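Local coordinates for HD superfamily hydrolase (Clostridium acetobutylicum ATCC 824, PDB 3CCG), which probably hydrolyses diadenosine tetraphosphate symmetrically to two ADP molecules, using a pair of iron ions held in an all-helical HD domain, at residues I8-L12 against L50-C54; K19-H23 against D130-R136; K44-A48 against I100-V105. All coordinates share one frame; numbering follows the deposited sequence.

Interaction 1 of 3, residues I8-L12 against L50-C54. With FE (Fe (III) ion), chain C; FE (Fe (III) ion), chain B.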
ATOM      1  N   ILE A   8      23.021  15.511 -24.976  1.00 15.46           N
ATOM      2  CA  ILE A   8      21.963  15.241 -23.998  1.00 15.28           C
ATOM      3  C   ILE A   8      21.168  16.487 -23.670  1.00 16.31           C
ATOM      4  O   ILE A   8      19.917  16.477 -23.634  1.00 15.69           O
ATOM      5  CB  ILE A   8      22.566  14.644 -22.705  1.00 13.75           C
ATOM      6  CG1 ILE A   8      23.104  13.268 -22.988  1.00 17.80           C
ATOM      7  CG2 ILE A   8      21.500  14.550 -21.626  1.00 18.43           C
ATOM      8  CD1 ILE A   8      24.021  12.713 -21.879  1.00 18.79           C
ATOM      9  N   THR A   9      21.844  17.598 -23.426  1.00 14.51           N
ATOM     10  CA  THR A   9      21.138  18.817 -23.077  1.00 14.92           C
ATOM     11  C   THR A   9      20.262  19.275 -24.257  1.00 17.09           C
ATOM     12  O   THR A   9      19.155  19.761 -24.038  1.00 16.87           O
ATOM     13  CB  THR A   9      22.040  19.944 -22.516  1.00 20.82           C
ATOM     14  OG1 THR A   9      23.054  20.217 -23.473  1.00 23.45           O
ATOM     15  CG2 THR A   9      22.663  19.508 -21.185  1.00 19.63           C
ATOM     16  N   ASP A  10      20.760  19.127 -25.482  0.50 17.07           N
ATOM     17  CA  ASP A  10      19.985  19.482 -26.668  0.50 17.86           C
ATOM     18  C   ASP A  10      18.707  18.662 -26.703  0.50 17.18           C
ATOM     19  O   ASP A  10      17.592  19.176 -26.915  0.50 17.66           O
ATOM     20  CB  ASP A  10      20.791  19.215 -27.943  0.50 19.09           C
ATOM     21  CG  ASP A  10      21.832  20.286 -28.234  0.50 20.41           C
ATOM     22  OD1 ASP A  10      21.824  21.343 -27.574  0.50 23.04           O
ATOM     23  OD2 ASP A  10      22.641  20.057 -29.149  0.50 19.89           O
ATOM     24  N   TYR A  11      18.884  17.367 -26.495  1.00 16.62           N
ATOM     25  CA  TYR A  11      17.760  16.425 -26.524  1.00 17.44           C
ATOM     26  C   TYR A  11      16.754  16.755 -25.462  1.00 16.96           C
ATOM     27  O   TYR A  11      15.538  16.734 -25.713  1.00 17.43           O
ATOM     28  CB  TYR A  11      18.295  15.037 -26.316  1.00 16.70           C
ATOM     29  CG  TYR A  11      17.293  13.891 -26.200  1.00 21.33           C
ATOM     30  CD1 TYR A  11      16.790  13.257 -27.336  1.00 22.59           C
ATOM     31  CD2 TYR A  11      16.983  13.351 -24.969  1.00 26.34           C
ATOM     32  CE1 TYR A  11      15.931  12.204 -27.234  1.00 23.93           C
ATOM     33  CE2 TYR A  11      16.123  12.283 -24.855  1.00 27.03           C
ATOM     34  CZ  TYR A  11      15.618  11.702 -25.996  1.00 26.93           C
ATOM     35  OH  TYR A  11      14.763  10.625 -25.896  1.00 27.62           O
ATOM     36  N   LEU A  12      17.210  17.030 -24.248  1.00 14.97           N
ATOM     37  CA  LEU A  12      16.289  17.345 -23.139  1.00 14.94           C
ATOM     38  C   LEU A  12      15.565  18.651 -23.346  1.00 15.49           C
ATOM     39  O   LEU A  12      14.358  18.751 -23.078  1.00 18.75           O
ATOM     40  CB  LEU A  12      17.019  17.316 -21.773  1.00 14.75           C
ATOM     41  CG  LEU A  12      17.591  15.973 -21.328  1.00 16.20           C
ATOM     42  CD1 LEU A  12      18.438  16.157 -20.079  1.00 17.20           C
ATOM     43  CD2 LEU A  12      16.488  14.900 -21.135  1.00 14.23           C
ATOM     44  N   LEU A  50      20.257  14.722 -14.246  1.00 12.54           N
ATOM     45  CA  LEU A  50      20.002  15.402 -15.489  1.00 12.57           C
ATOM     46  C   LEU A  50      18.936  14.700 -16.347  1.00 11.58           C
ATOM     47  O   LEU A  50      18.064  15.378 -16.898  1.00 13.34           O
ATOM     48  CB  LEU A  50      21.293  15.553 -16.297  1.00 13.67           C
ATOM     49  CG  LEU A  50      21.197  16.301 -17.651  1.00 14.62           C
ATOM     50  CD1 LEU A  50      20.657  17.719 -17.482  1.00 19.62           C
ATOM     51  CD2 LEU A  50      22.559  16.261 -18.339  1.00 18.91           C
ATOM     52  N   VAL A  51      19.025  13.379 -16.452  1.00 13.02           N
ATOM     53  CA  VAL A  51      18.178  12.658 -17.408  1.00 12.90           C
ATOM     54  C   VAL A  51      16.968  11.962 -16.805  1.00 13.54           C
ATOM     55  O   VAL A  51      16.161  11.385 -17.531  1.00 12.66           O
ATOM     56  CB  VAL A  51      18.998  11.643 -18.214  1.00 14.82           C
ATOM     57  CG1 VAL A  51      20.265  12.308 -18.818  1.00 13.68           C
ATOM     58  CG2 VAL A  51      19.389  10.474 -17.384  1.00 16.79           C
ATOM     59  N   HIS A  52      16.747  12.128 -15.518  1.00 12.98           N
ATOM     60  CA  HIS A  52      15.726  11.335 -14.805  1.00 12.86           C
ATOM     61  C   HIS A  52      14.338  11.515 -15.426  1.00 11.14           C
ATOM     62  O   HIS A  52      13.547  10.556 -15.382  1.00 10.93           O
ATOM     63  CB  HIS A  52      15.668  11.665 -13.314  1.00 14.11           C
ATOM     64  CG  HIS A  52      14.935  12.920 -13.007  1.00 13.92           C
ATOM     65  ND1 HIS A  52      15.435  14.201 -13.210  1.00 13.50           N
ATOM     66  CD2 HIS A  52      13.685  13.093 -12.534  1.00 12.88           C
ATOM     67  CE1 HIS A  52      14.524  15.083 -12.851  1.00 12.90           C
ATOM     68  NE2 HIS A  52      13.439  14.440 -12.457  1.00 14.46           N
ATOM     69  N   ASP A  53      14.038  12.696 -15.958  1.00 11.54           N
ATOM     70  CA  ASP A  53      12.689  13.005 -16.464  1.00 10.36           C
ATOM     71  C   ASP A  53      12.706  12.969 -18.010  1.00 11.86           C
ATOM     72  O   ASP A  53      11.851  13.581 -18.626  1.00 10.84           O
ATOM     73  CB  ASP A  53      12.126  14.351 -15.948  1.00 11.74           C
ATOM     74  CG  ASP A  53      11.171  14.205 -14.832  1.00 13.44           C
ATOM     75  OD1 ASP A  53      10.768  13.103 -14.447  1.00 12.14           O
ATOM     76  OD2 ASP A  53      10.798  15.257 -14.264  1.00 17.52           O
ATOM     77  N   CYS A  54      13.658  12.291 -18.624  1.00 11.97           N
ATOM     78  CA  CYS A  54      13.757  12.311 -20.077  1.00 10.77           C
ATOM     79  C   CYS A  54      12.457  11.850 -20.821  1.00 11.98           C
ATOM     80  O   CYS A  54      12.230  12.205 -22.020  1.00 11.86           O
ATOM     81  CB  CYS A  54      15.037  11.601 -20.580  1.00 11.38           C
ATOM     82  SG  CYS A  54      15.057   9.838 -20.344  1.00 12.66           S
TER
HETATM   83 FE    FE C 191      11.174  15.347 -11.812  0.75 18.91          FE
HETATM   84 FE    FE B 190       9.611  12.500 -12.709  0.75 12.81          FE
HETATM   85  O   HOH W   1      12.160  11.789 -24.743  1.00 37.11           O
HETATM   86  O   HOH W   2      10.793  13.699 -11.548  1.00 13.67           O
HETATM   87  O   HOH W   3       8.447  12.033 -11.030  1.00 14.84           O
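Leu12 is wedged against the last turn of helix 42-51 and the turn that follows it, and its two methyls divide the work. CD1 presses on Leu50, 3.3 Å from the backbone O and 3.7 Å from CG of that residue, while CD2 lies 3.6 Å from CB of Cys54. With CG beside the backbone N (chi1 -64°) and CD1 anti to CA (chi2 172°), the two methyls reach Leu50 and Cys54, at the ends of the segment 50-54. One turn earlier Ile8 adds its CG2 methyl, which sits 3.8 Å from Val51 CG1 and about as near Leu50 CD2; the side chains meet at a slant. This is the tight, buried part.

The contact slackens at its two margins. Thr9 gives only a methyl at longer range, its hydroxyl being bonded to the backbone of Asp6. Tyr11, partly exposed, turns the CE2 edge of its ring to Cys54 CB at a loose 4.5 Å, and a water spans the rest: it lies 3.1 Å from Tyr11 OH and donates to Cys54 O at 2.8 Å.

The far side of the same turn carries the HD pair. His52 NE2 binds one iron, and Asp53 bridges both, OD1 on one and OD2 on the other; His23 and Asp130 complete the protein ligands of the first, His86 and His112 those of the second. No direct hydrogen bond joins the two segments, so apolar contact and one bridging water hold helix 5-38 against the back of a turn whose His52 and Asp53 side chains bind iron.

Interaction 2 of 3, residues K19-H23 against D130-R136. With FE (Fe (III) ion), chain C; PO4 (phosphate ion), chain D.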
ATOM      1  N   LYS A  19      10.655  24.972 -19.076  1.00 19.60           N
ATOM      2  CA  LYS A  19      10.395  24.876 -17.654  1.00 22.20           C
ATOM      3  C   LYS A  19      10.894  23.531 -17.090  1.00 20.55           C
ATOM      4  O   LYS A  19      11.624  23.494 -16.074  1.00 20.54           O
ATOM      5  CB  LYS A  19       8.915  25.061 -17.403  1.00 22.48           C
ATOM      6  CG  LYS A  19       8.527  25.328 -15.982  1.00 31.77           C
ATOM      7  N   ARG A  20      10.530  22.440 -17.769  1.00 20.72           N
ATOM      8  CA  ARG A  20      10.866  21.084 -17.270  1.00 18.29           C
ATOM      9  C   ARG A  20      12.377  20.812 -17.436  1.00 18.89           C
ATOM     10  O   ARG A  20      12.973  20.083 -16.623  1.00 19.46           O
ATOM     11  CB  ARG A  20       9.993  20.047 -17.926  1.00 18.78           C
ATOM     12  CG  ARG A  20      10.117  18.637 -17.356  1.00 23.68           C
ATOM     13  CD  ARG A  20       9.705  18.548 -15.901  1.00 31.87           C
ATOM     14  NE  ARG A  20       8.258  18.607 -15.740  1.00 30.82           N
ATOM     15  CZ  ARG A  20       7.657  18.358 -14.587  1.00 32.00           C
ATOM     16  NH1 ARG A  20       8.388  18.012 -13.547  1.00 32.65           N
ATOM     17  NH2 ARG A  20       6.349  18.431 -14.492  1.00 35.11           N
ATOM     18  N   TYR A  21      13.012  21.404 -18.461  1.00 18.22           N
ATOM     19  CA  TYR A  21      14.451  21.311 -18.630  1.00 17.89           C
ATOM     20  C   TYR A  21      15.154  22.035 -17.479  1.00 18.23           C
ATOM     21  O   TYR A  21      16.088  21.510 -16.860  1.00 19.02           O
ATOM     22  CB  TYR A  21      14.918  21.867 -19.984  1.00 19.29           C
ATOM     23  CG  TYR A  21      16.413  21.941 -20.117  1.00 21.67           C
ATOM     24  CD1 TYR A  21      17.171  20.804 -20.269  1.00 21.83           C
ATOM     25  CD2 TYR A  21      17.083  23.165 -20.091  1.00 23.54           C
ATOM     26  CE1 TYR A  21      18.542  20.861 -20.379  1.00 22.42           C
ATOM     27  CE2 TYR A  21      18.446  23.220 -20.191  1.00 25.06           C
ATOM     28  CZ  TYR A  21      19.167  22.078 -20.334  1.00 25.16           C
ATOM     29  OH  TYR A  21      20.519  22.109 -20.440  1.00 28.47           O
ATOM     30  N   LYS A  22      14.660  23.220 -17.137  1.00 19.20           N
ATOM     31  CA  LYS A  22      15.232  23.948 -15.994  1.00 20.28           C
ATOM     32  C   LYS A  22      15.097  23.128 -14.704  1.00 20.54           C
ATOM     33  O   LYS A  22      16.039  23.062 -13.925  1.00 21.85           O
ATOM     34  CB  LYS A  22      14.621  25.349 -15.829  1.00 22.74           C
ATOM     35  CG  LYS A  22      15.223  26.154 -14.676  1.00 26.84           C
ATOM     36  N   HIS A  23      13.923  22.529 -14.484  1.00 21.74           N
ATOM     37  CA  HIS A  23      13.683  21.596 -13.332  1.00 19.99           C
ATOM     38  C   HIS A  23      14.767  20.531 -13.303  1.00 15.97           C
ATOM     39  O   HIS A  23      15.345  20.238 -12.265  1.00 17.95           O
ATOM     40  CB  HIS A  23      12.250  20.951 -13.363  1.00 21.32           C
ATOM     41  CG  HIS A  23      12.076  19.646 -12.595  1.00 20.00           C
ATOM     42  ND1 HIS A  23      11.963  19.563 -11.217  1.00 22.21           N
ATOM     43  CD2 HIS A  23      11.843  18.383 -13.058  1.00 24.61           C
ATOM     44  CE1 HIS A  23      11.777  18.295 -10.865  1.00 26.68           C
ATOM     45  NE2 HIS A  23      11.685  17.555 -11.966  1.00 21.49           N
ATOM     46  N   ASP A 130      14.268  15.400  -6.602  1.00 14.25           N
ATOM     47  CA  ASP A 130      13.127  15.874  -7.353  1.00 16.26           C
ATOM     48  C   ASP A 130      12.198  16.801  -6.509  1.00 17.13           C
ATOM     49  O   ASP A 130      11.681  17.801  -6.996  1.00 20.31           O
ATOM     50  CB  ASP A 130      12.365  14.661  -7.879  1.00 19.20           C
ATOM     51  CG  ASP A 130      11.356  15.033  -8.923  1.00 28.58           C
ATOM     52  OD1 ASP A 130      11.683  15.854  -9.773  1.00 28.76           O
ATOM     53  OD2 ASP A 130      10.265  14.446  -8.920  1.00 32.93           O
ATOM     54  N   TYR A 131      12.041  16.449  -5.239  1.00 15.33           N
ATOM     55  CA  TYR A 131      11.227  17.195  -4.265  1.00 18.24           C
ATOM     56  C   TYR A 131      11.861  18.463  -3.706  1.00 19.60           C
ATOM     57  O   TYR A 131      11.176  19.411  -3.387  1.00 22.22           O
ATOM     58  CB  TYR A 131      10.861  16.274  -3.078  1.00 19.35           C
ATOM     59  CG  TYR A 131       9.827  15.247  -3.432  1.00 21.48           C
ATOM     60  CD1 TYR A 131      10.181  14.019  -3.993  1.00 20.62           C
ATOM     61  CD2 TYR A 131       8.486  15.517  -3.255  1.00 27.31           C
ATOM     62  CE1 TYR A 131       9.208  13.092  -4.354  1.00 31.34           C
ATOM     63  CE2 TYR A 131       7.523  14.611  -3.627  1.00 27.92           C
ATOM     64  CZ  TYR A 131       7.883  13.396  -4.163  1.00 33.44           C
ATOM     65  OH  TYR A 131       6.881  12.500  -4.519  1.00 31.99           O
ATOM     66  N   ILE A 132      13.174  18.469  -3.560  1.00 15.45           N
ATOM     67  CA  ILE A 132      13.815  19.574  -2.863  1.00 18.40           C
ATOM     68  C   ILE A 132      14.672  20.529  -3.733  1.00 18.37           C
ATOM     69  O   ILE A 132      15.313  21.445  -3.189  1.00 18.73           O
ATOM     70  CB  ILE A 132      14.684  19.014  -1.691  1.00 18.45           C
ATOM     71  CG1 ILE A 132      15.870  18.197  -2.193  1.00 17.70           C
ATOM     72  CG2 ILE A 132      13.815  18.190  -0.687  1.00 17.75           C
ATOM     73  CD1 ILE A 132      16.943  17.892  -1.192  1.00 18.70           C
ATOM     74  N   GLU A 133      14.703  20.304  -5.054  1.00 18.35           N
ATOM     75  CA  GLU A 133      15.476  21.145  -5.971  1.00 19.98           C
ATOM     76  C   GLU A 133      14.970  22.568  -5.798  1.00 19.45           C
ATOM     77  O   GLU A 133      13.795  22.787  -5.479  1.00 19.67           O
ATOM     78  CB  GLU A 133      15.471  20.633  -7.423  1.00 18.31           C
ATOM     79  CG  GLU A 133      14.123  20.570  -8.068  1.00 18.21           C
ATOM     80  CD  GLU A 133      13.820  21.788  -8.918  1.00 24.32           C
ATOM     81  OE1 GLU A 133      14.652  22.747  -8.891  1.00 21.31           O
ATOM     82  OE2 GLU A 133      12.756  21.763  -9.614  1.00 25.15           O
ATOM     83  N   PRO A 134      15.872  23.529  -5.964  1.00 20.97           N
ATOM     84  CA  PRO A 134      15.627  24.933  -5.587  1.00 23.51           C
ATOM     85  C   PRO A 134      14.426  25.571  -6.223  1.00 24.24           C
ATOM     86  O   PRO A 134      13.876  26.512  -5.657  1.00 28.30           O
ATOM     87  CB  PRO A 134      16.902  25.645  -6.050  1.00 24.09           C
ATOM     88  CG  PRO A 134      17.915  24.603  -6.174  1.00 25.07           C
ATOM     89  CD  PRO A 134      17.246  23.304  -6.432  1.00 19.85           C
ATOM     90  N   GLY A 135      14.054  25.085  -7.384  1.00 24.59           N
ATOM     91  CA  GLY A 135      12.923  25.611  -8.115  1.00 27.38           C
ATOM     92  C   GLY A 135      11.600  25.171  -7.536  1.00 28.66           C
ATOM     93  O   GLY A 135      10.560  25.622  -7.983  1.00 31.57           O
ATOM     94  N   ARG A 136      11.629  24.302  -6.533  1.00 25.62           N
ATOM     95  CA  ARG A 136      10.375  23.866  -5.911  1.00 26.23           C
ATOM     96  C   ARG A 136       9.977  24.715  -4.704  1.00 27.12           C
ATOM     97  O   ARG A 136      10.799  25.213  -3.947  1.00 28.87           O
ATOM     98  CB  ARG A 136      10.402  22.409  -5.532  1.00 25.45           C
ATOM     99  CG  ARG A 136      10.298  21.568  -6.777  1.00 28.82           C
ATOM    100  CD  ARG A 136       9.630  20.277  -6.502  1.00 28.19           C
ATOM    101  NE  ARG A 136       9.507  19.458  -7.695  1.00 28.57           N
ATOM    102  CZ  ARG A 136       8.450  19.481  -8.498  1.00 33.17           C
ATOM    103  NH1 ARG A 136       7.429  20.310  -8.223  1.00 30.04           N
ATOM    104  NH2 ARG A 136       8.397  18.677  -9.546  1.00 26.10           N
TER
HETATM  105 FE    FE C 191      11.174  15.347 -11.812  0.75 18.91          FE
HETATM  106  P   PO4 D 192       7.956  15.181 -11.642  1.00 24.82           P
HETATM  107  O1  PO4 D 192       8.294  14.223 -12.885  1.00 17.30           O
HETATM  108  O2  PO4 D 192       7.904  14.493 -10.259  1.00 27.51           O
HETATM  109  O3  PO4 D 192       6.675  15.950 -11.959  1.00 26.35           O
HETATM  110  O4  PO4 D 192       9.003  16.201 -11.475  1.00 24.45           O
HETATM  111  O   HOH W   4      15.142  24.405 -10.969  1.00 29.51           O
HETATM  112  O   HOH W   2      10.793  13.699 -11.548  1.00 13.67           O
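Arg20 and His23 face Asp130 and Arg136 across the iron and phosphate of an HD-domain metal site, in which the first histidine of the H...HD...D pattern meets its last aspartate. Arg20 comes first along helix 5-38. Its chain bends at chi2 and chi3 (62° and 75°), which swings the guanidinium back to the phosphate, placing NH1 2.8 Å from O4. Arg136 approaches the same oxygen from the other segment, through a weak hydrogen bond from NH2. The two arginines thus share an anion, probably from the crystallisation liquor, with Lys56 bonded to it as well; a substrate phosphate could plausibly sit likewise.

Two residues on, Lys22 offers its backbone O to a water that donates weakly to it and more firmly to Glu133 OE1. His23 then carries most of the contact. A chi1 of 158° sets CG roughly opposite the backbone N and sends the ring across to the second segment, where NE2 binds the iron at 2.3 Å. The same ion takes Asp130 OD1, phosphate O4 and a water, with His52 and Asp53 completing the set. On the other edge of the ring, ND1 donates to Glu133 OE2 at 2.8 Å, nearly in the ring plane although above that of the carboxylate. Together with the iron bond this second-shell contact fixes the rotation of the imidazole, and it probably makes NE2 a better electron donor to the metal.

Glu133 is itself held, since OE1 receives Gly135 N in the type I turn that follows helix 121-132. Arg136 is steadied similarly: its NE donates to Asp130 O over 2.8 Å, with that oxygen close to the guanidinium plane.

Interaction 3 of 3, residues K44-A48 against I100-V105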
ATOM      1  N   LYS A  44      27.769  10.074 -11.413  1.00 14.15           N
ATOM      2  CA  LYS A  44      26.530   9.255 -11.398  1.00 15.43           C
ATOM      3  C   LYS A  44      25.334  10.131 -10.987  1.00 12.96           C
ATOM      4  O   LYS A  44      24.227  10.043 -11.582  1.00 12.45           O
ATOM      5  CB  LYS A  44      26.664   8.054 -10.457  1.00 14.39           C
ATOM      6  CG  LYS A  44      27.498   6.928 -11.044  1.00 17.79           C
ATOM      7  CD  LYS A  44      27.871   5.782 -10.091  1.00 26.06           C
ATOM      8  CE  LYS A  44      26.728   5.064  -9.453  1.00 29.71           C
ATOM      9  NZ  LYS A  44      27.116   3.876  -8.539  1.00 21.26           N
ATOM     10  N   ALA A  45      25.523  10.952  -9.946  1.00 12.54           N
ATOM     11  CA  ALA A  45      24.487  11.833  -9.462  1.00 13.32           C
ATOM     12  C   ALA A  45      24.111  12.845 -10.547  1.00 12.93           C
ATOM     13  O   ALA A  45      22.937  13.116 -10.823  1.00 12.21           O
ATOM     14  CB  ALA A  45      24.910  12.550  -8.200  1.00 15.67           C
ATOM     15  N   ARG A  46      25.115  13.471 -11.148  0.50 11.67           N
ATOM     16  CA  ARG A  46      24.868  14.477 -12.214  0.50 10.09           C
ATOM     17  C   ARG A  46      24.098  13.893 -13.416  0.50 10.26           C
ATOM     18  O   ARG A  46      23.159  14.513 -13.932  0.50 10.28           O
ATOM     19  CB  ARG A  46      26.204  15.097 -12.701  0.50 11.56           C
ATOM     20  CG  ARG A  46      26.067  16.208 -13.799  0.50 11.98           C
ATOM     21  CD  ARG A  46      27.421  16.654 -14.408  0.50 11.12           C
ATOM     22  NE  ARG A  46      28.370  16.865 -13.325  0.50 12.95           N
ATOM     23  CZ  ARG A  46      28.365  17.929 -12.533  0.50 13.07           C
ATOM     24  NH1 ARG A  46      27.497  18.897 -12.747  0.50 14.92           N
ATOM     25  NH2 ARG A  46      29.245  18.042 -11.548  0.50 19.13           N
ATOM     26  N   ILE A  47      24.508  12.736 -13.912  1.00 13.22           N
ATOM     27  CA  ILE A  47      23.822  12.184 -15.106  1.00 14.11           C
ATOM     28  C   ILE A  47      22.427  11.673 -14.745  1.00 14.02           C
ATOM     29  O   ILE A  47      21.487  11.928 -15.462  1.00 13.73           O
ATOM     30  CB  ILE A  47      24.627  11.106 -15.802  1.00 15.65           C
ATOM     31  CG1 ILE A  47      25.973  11.636 -16.275  1.00 24.59           C
ATOM     32  CG2 ILE A  47      23.878  10.495 -17.053  1.00 17.10           C
ATOM     33  CD1 ILE A  47      26.951  10.493 -16.536  1.00 38.73           C
ATOM     34  N   ALA A  48      22.303  10.963 -13.633  1.00 12.30           N
ATOM     35  CA  ALA A  48      20.987  10.475 -13.277  1.00 11.76           C
ATOM     36  C   ALA A  48      20.057  11.642 -13.030  1.00 10.91           C
ATOM     37  O   ALA A  48      18.900  11.624 -13.450  1.00 11.26           O
ATOM     38  CB  ALA A  48      21.098   9.581 -12.032  1.00 11.95           C
ATOM     39  N   ILE A 100      23.432   5.186 -21.814  1.00 14.97           N
ATOM     40  CA  ILE A 100      23.827   5.055 -20.432  1.00 13.52           C
ATOM     41  C   ILE A 100      23.693   3.609 -19.985  1.00 15.70           C
ATOM     42  O   ILE A 100      22.627   3.021 -20.031  1.00 14.91           O
ATOM     43  CB  ILE A 100      22.964   5.958 -19.481  1.00 14.33           C
ATOM     44  CG1 ILE A 100      23.234   7.410 -19.835  1.00 15.55           C
ATOM     45  CG2 ILE A 100      23.235   5.625 -18.030  1.00 13.33           C
ATOM     46  CD1 ILE A 100      22.159   8.419 -19.323  1.00 15.08           C
ATOM     47  N   ASP A 101      24.798   2.984 -19.559  1.00 16.35           N
ATOM     48  CA  ASP A 101      24.778   1.596 -19.126  1.00 18.65           C
ATOM     49  C   ASP A 101      24.887   1.334 -17.633  1.00 16.59           C
ATOM     50  O   ASP A 101      24.624   0.192 -17.197  1.00 19.98           O
ATOM     51  CB  ASP A 101      25.945   0.850 -19.798  1.00 20.33           C
ATOM     52  CG  ASP A 101      25.764   0.735 -21.254  1.00 28.61           C
ATOM     53  OD1 ASP A 101      24.599   0.541 -21.691  1.00 30.05           O
ATOM     54  OD2 ASP A 101      26.804   0.825 -21.961  1.00 29.54           O
ATOM     55  N   ASP A 102      25.267   2.360 -16.863  1.00 16.03           N
ATOM     56  CA  ASP A 102      25.479   2.177 -15.448  1.00 14.24           C
ATOM     57  C   ASP A 102      24.200   1.724 -14.764  1.00 14.55           C
ATOM     58  O   ASP A 102      23.177   2.404 -14.792  1.00 14.35           O
ATOM     59  CB  ASP A 102      26.023   3.412 -14.764  1.00 14.09           C
ATOM     60  CG  ASP A 102      26.323   3.168 -13.342  1.00 19.41           C
ATOM     61  OD1 ASP A 102      25.441   3.228 -12.477  1.00 15.89           O
ATOM     62  OD2 ASP A 102      27.511   2.943 -13.068  1.00 23.50           O
ATOM     63  N   GLU A 103      24.280   0.554 -14.136  0.70 15.92           N
ATOM     64  CA  GLU A 103      23.083  -0.063 -13.547  0.70 16.50           C
ATOM     65  C   GLU A 103      22.434   0.785 -12.461  0.70 14.17           C
ATOM     66  O   GLU A 103      21.185   0.860 -12.371  0.70 14.98           O
ATOM     67  CB  GLU A 103      23.393  -1.463 -12.999  0.70 17.29           C
ATOM     68  CG  GLU A 103      22.228  -2.072 -12.272  0.70 25.06           C
ATOM     69  N   ASP A 104      23.259   1.416 -11.632  1.00 13.31           N
ATOM     70  CA  ASP A 104      22.777   2.232 -10.512  1.00 12.17           C
ATOM     71  C   ASP A 104      22.057   3.465 -11.078  1.00 13.04           C
ATOM     72  O   ASP A 104      20.970   3.802 -10.633  1.00 12.30           O
ATOM     73  CB  ASP A 104      23.958   2.646  -9.634  1.00 12.53           C
ATOM     74  CG  ASP A 104      23.576   3.112  -8.274  1.00 15.84           C
ATOM     75  OD1 ASP A 104      22.417   2.920  -7.798  1.00 15.01           O
ATOM     76  OD2 ASP A 104      24.471   3.680  -7.605  1.00 16.68           O
ATOM     77  N   VAL A 105      22.667   4.141 -12.043  1.00 12.03           N
ATOM     78  CA  VAL A 105      22.007   5.295 -12.706  1.00 11.19           C
ATOM     79  C   VAL A 105      20.684   4.866 -13.278  1.00 12.28           C
ATOM     80  O   VAL A 105      19.677   5.554 -13.083  1.00  9.93           O
ATOM     81  CB  VAL A 105      22.883   5.881 -13.785  1.00  9.31           C
ATOM     82  CG1 VAL A 105      22.166   6.901 -14.698  1.00 10.66           C
ATOM     83  CG2 VAL A 105      24.136   6.518 -13.160  1.00 14.01           C
TER
HETATM   84  O   HOH W   5      27.824   2.056 -10.662  1.00 26.38           O
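Lys44 NZ is gripped by two groups: Asp104 OD2, in a salt bridge of 2.8 Å, and a water that accepts from it at 2.9 Å. The aspartate receives the ammonium on its anti lone pair, the one turned away from OD1, and OD1 itself is bonded to Ser120. The water in turn donates to Asp102 OD2 over 2.6 Å, so the lysine reaches a second carboxylate indirectly. Asp102 OD1 stays 4.3 Å from NZ, beyond a salt bridge but near enough to add to the negative field that probably favours the charged lysine. A bend at chi3 (58°) brings the end of the lysine chain to the start of helix 103-110, crossing both aspartates at about a right angle.

Asp102 has a second task. From the N-cap position its OD1, again through the anti lone pair, accepts Val105 N in an almost straight bond (167°). The carboxylate thereby satisfies a first-turn amide of the helix while its other oxygen accepts from the water that Lys44 NZ donates to.

Beyond the polar groups the contact is apolar. Val105 points both methyls at helix 42-51: CG1 lies 3.9 Å from Ala48 CB, and CG2 rests against the lysine stem and Lys44 O. The small alanine lets the backbones close to 5.3 Å between the CA atoms of Ala48 and Val105. Farther along, Ile47 and Ile100 slide past each other in opposite directions, touching CG2 to CD1 at 3.5 Å. Leu122 and Ile126 of helix 121-132 back the same interface. The motif is an N-capped helix start docked on a neighbouring helix, here joining helices 42-51 and 103-110 within the helical HD domain.

In the fold
Interactions 1 and 2 both draw on helix 5-38, and interactions 1 and 3 both on helix 42-51, which holds Lys44 and Ala48 and leads into the turn with His52 and Asp53. The centres of interactions 1 and 2 lie about 13 Å apart, those of 1 and 3 about 12 Å, and those of 2 and 3 about 19 Å. Interaction 1 alternates along the chain with each of the others, whereas interaction 3 is nested within the loop closed by interaction 2. Interactions 1 and 2 meet at one iron, whose ligands come from three distant parts of the chain; interaction 3 joins helices of the same domain away from the metals.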